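Local structure of centromeric protein-C, isoform A (Drosophila melanogaster, 6O2K) at residues 41-46 with 54-59. The protein probably acts as a chromatin-protein adaptor at the centromere and kinetochore, and the part described here is its dimeric cupin domain. Residues are numbered along the deposited sequence; the frame is centred on the assembly and turned at random.
Sequences NELIFC and AFYNTK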
loop_
_atom_site.group_PDB
_atom_site.type_symbol
_atom_site.label_atom_id
_atom_site.label_comp_id
_atom_site.label_asym_id
_atom_site.label_seq_id
_atom_site.Cartn_x
_atom_site.Cartn_y
_atom_site.Cartn_z
ATOM N N ASN B 41 1.993 -8.284 -11.164
ATOM C CA ASN B 41 1.634 -9.219 -12.225
ATOM C C ASN B 41 1.425 -10.636 -11.685
ATOM O O ASN B 41 0.639 -11.413 -12.246
ATOM C CB ASN B 41 2.730 -9.184 -13.293
ATOM C CG ASN B 41 2.540 -10.217 -14.366
ATOM O OD1 ASN B 41 2.994 -11.362 -14.239
ATOM N ND2 ASN B 41 1.867 -9.825 -15.443
ATOM N N GLU B 42 2.110 -10.985 -10.601
ATOM C CA GLU B 42 2.031 -12.322 -10.020
ATOM C C GLU B 42 0.787 -12.529 -9.159
ATOM O O GLU B 42 0.459 -13.679 -8.847
ATOM C CB GLU B 42 3.296 -12.588 -9.190
ATOM C CG GLU B 42 3.550 -14.048 -8.816
ATOM C CD GLU B 42 4.689 -14.216 -7.812
ATOM O OE1 GLU B 42 5.290 -13.201 -7.401
ATOM O OE2 GLU B 42 4.987 -15.367 -7.429
ATOM N N LEU B 43 0.091 -11.461 -8.774
ATOM C CA LEU B 43 -1.056 -11.588 -7.882
ATOM C C LEU B 43 -2.159 -12.400 -8.541
ATOM O O LEU B 43 -2.403 -12.270 -9.741
ATOM C CB LEU B 43 -1.606 -10.209 -7.526
ATOM C CG LEU B 43 -0.716 -9.273 -6.714
ATOM C CD1 LEU B 43 -1.317 -7.889 -6.714
ATOM C CD2 LEU B 43 -0.582 -9.809 -5.298
ATOM N N ILE B 44 -2.838 -13.225 -7.748
ATOM C CA ILE B 44 -4.026 -13.946 -8.207
ATOM C C ILE B 44 -5.014 -13.997 -7.050
ATOM O O ILE B 44 -4.641 -14.330 -5.921
ATOM C CB ILE B 44 -3.705 -15.365 -8.726
ATOM C CG1 ILE B 44 -2.894 -15.304 -10.031
ATOM C CG2 ILE B 44 -4.991 -16.153 -8.959
ATOM C CD1 ILE B 44 -3.644 -14.676 -11.207
ATOM N N PHE B 45 -6.261 -13.625 -7.331
ATOM C CA PHE B 45 -7.301 -13.580 -6.311
ATOM C C PHE B 45 -7.922 -14.963 -6.113
ATOM O O PHE B 45 -8.216 -15.667 -7.085
ATOM C CB PHE B 45 -8.376 -12.572 -6.717
ATOM C CG PHE B 45 -8.011 -11.138 -6.435
ATOM C CD1 PHE B 45 -8.219 -10.586 -5.177
ATOM C CD2 PHE B 45 -7.443 -10.348 -7.422
ATOM C CE1 PHE B 45 -7.885 -9.271 -4.917
ATOM C CE2 PHE B 45 -7.104 -9.025 -7.160
ATOM C CZ PHE B 45 -7.324 -8.490 -5.909
ATOM N N CYS B 46 -8.116 -15.345 -4.853
ATOM C CA CYS B 46 -8.822 -16.555 -4.449
ATOM C C CYS B 46 -9.979 -16.158 -3.540
ATOM O O CYS B 46 -9.842 -15.256 -2.711
ATOM C CB CYS B 46 -7.883 -17.529 -3.718
ATOM S SG CYS B 46 -7.333 -16.969 -2.065
ATOM N N ALA B 54 -5.947 -11.512 -2.413
ATOM C CA ALA B 54 -4.725 -11.774 -3.166
ATOM C C ALA B 54 -3.533 -11.242 -2.389
ATOM O O ALA B 54 -3.473 -10.046 -2.098
ATOM C CB ALA B 54 -4.792 -11.146 -4.568
ATOM N N PHE B 55 -2.575 -12.107 -2.057
ATOM C CA PHE B 55 -1.404 -11.665 -1.305
ATOM C C PHE B 55 -0.139 -11.727 -2.152
ATOM O O PHE B 55 0.029 -12.626 -2.987
ATOM C CB PHE B 55 -1.218 -12.494 -0.030
ATOM C CG PHE B 55 -2.128 -12.085 1.074
ATOM C CD1 PHE B 55 -3.430 -12.563 1.129
ATOM C CD2 PHE B 55 -1.699 -11.206 2.050
ATOM C CE1 PHE B 55 -4.281 -12.176 2.148
ATOM C CE2 PHE B 55 -2.550 -10.811 3.071
ATOM C CZ PHE B 55 -3.838 -11.288 3.112
ATOM N N TYR B 56 0.738 -10.749 -1.949
ATOM C CA TYR B 56 2.068 -10.817 -2.527
ATOM C C TYR B 56 2.794 -12.049 -2.007
ATOM O O TYR B 56 2.733 -12.375 -0.815
ATOM C CB TYR B 56 2.871 -9.556 -2.192
ATOM C CG TYR B 56 2.353 -8.304 -2.867
ATOM C CD1 TYR B 56 2.723 -7.992 -4.178
ATOM C CD2 TYR B 56 1.514 -7.421 -2.193
ATOM C CE1 TYR B 56 2.259 -6.842 -4.795
ATOM C CE2 TYR B 56 1.053 -6.266 -2.804
ATOM C CZ TYR B 56 1.426 -5.987 -4.108
ATOM O OH TYR B 56 0.964 -4.840 -4.721
ATOM N N ASN B 57 3.479 -12.739 -2.919
ATOM C CA ASN B 57 4.233 -13.947 -2.596
ATOM C C ASN B 57 5.572 -13.594 -1.935
ATOM O O ASN B 57 6.653 -13.941 -2.416
ATOM C CB ASN B 57 4.430 -14.773 -3.862
ATOM C CG ASN B 57 4.871 -16.180 -3.574
ATOM O OD1 ASN B 57 4.671 -16.692 -2.472
ATOM N ND2 ASN B 57 5.464 -16.828 -4.571
ATOM N N THR B 58 5.474 -12.878 -0.813
ATOM C CA THR B 58 6.627 -12.549 0.010
ATOM C C THR B 58 7.128 -13.790 0.749
ATOM O O THR B 58 6.487 -14.843 0.764
ATOM C CB THR B 58 6.286 -11.457 1.030
ATOM O OG1 THR B 58 5.211 -11.894 1.874
ATOM C CG2 THR B 58 5.875 -10.164 0.334
ATOM N N LYS B 59 8.281 -13.642 1.404
ATOM C CA LYS B 59 8.893 -14.781 2.083
ATOM C C LYS B 59 8.012 -15.313 3.213
ATOM O O LYS B 59 7.949 -16.530 3.427
ATOM C CB LYS B 59 10.279 -14.401 2.602
ATOM C CG LYS B 59 11.281 -14.122 1.491
ATOM C CD LYS B 59 12.731 -14.307 1.950
ATOM C CE LYS B 59 12.842 -15.202 3.184
ATOM N NZ LYS B 59 14.049 -16.083 3.143
HETATM O O HOH W 1 3.581 -11.538 -5.826
#
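Ala-54 sets its methyl CB over the centre of the Phe-45 ring, 3.5 Å from the ring centroid, in a CH-pi contact. The carbonyl O of Ile-44 also touches this methyl. Next along, Leu-43 CD2 lies over one face of the Tyr-56 ring, offset toward the rim, 4.1 Å from its centroid. Leu-43 CD2 rests 3.7 Å from the backbone O of Phe-55. With Leu-43 CG anti to the carbonyl carbon (chi1 -65°), chi2 of 168° brings CD2 in toward residues 54-59 although CB does not point there.

At the exposed end, Asn-57 ND2 donates to Glu-42 OE2 at 3.2 Å. The bond uses the syn side of the carboxylate but lies 32° out of its plane. Glu-42 is extended, and its other oxygen, OE1, accepts from a water that in turn accepts from Asn-57 N.

Trp-17 meets the Phe-45 ring, and Arg-68 makes a cation-pi contact with it. An alanine in place of Phe-45 would probably leave the Ala-54 methyl without its aromatic cover and Arg-68 without its ring partner. Tyr-56 OH is hydrogen-bonded to Tyr-66 OH and to Gly-114 O of the second subunit.

The contact therefore ties the loop before strand 46-48 to strand 51-55 and the residues that follow, beside the cupin dimer interface. Apolar contacts to ring faces hold its buried part, while a direct and a water-mediated bond join its polar edge.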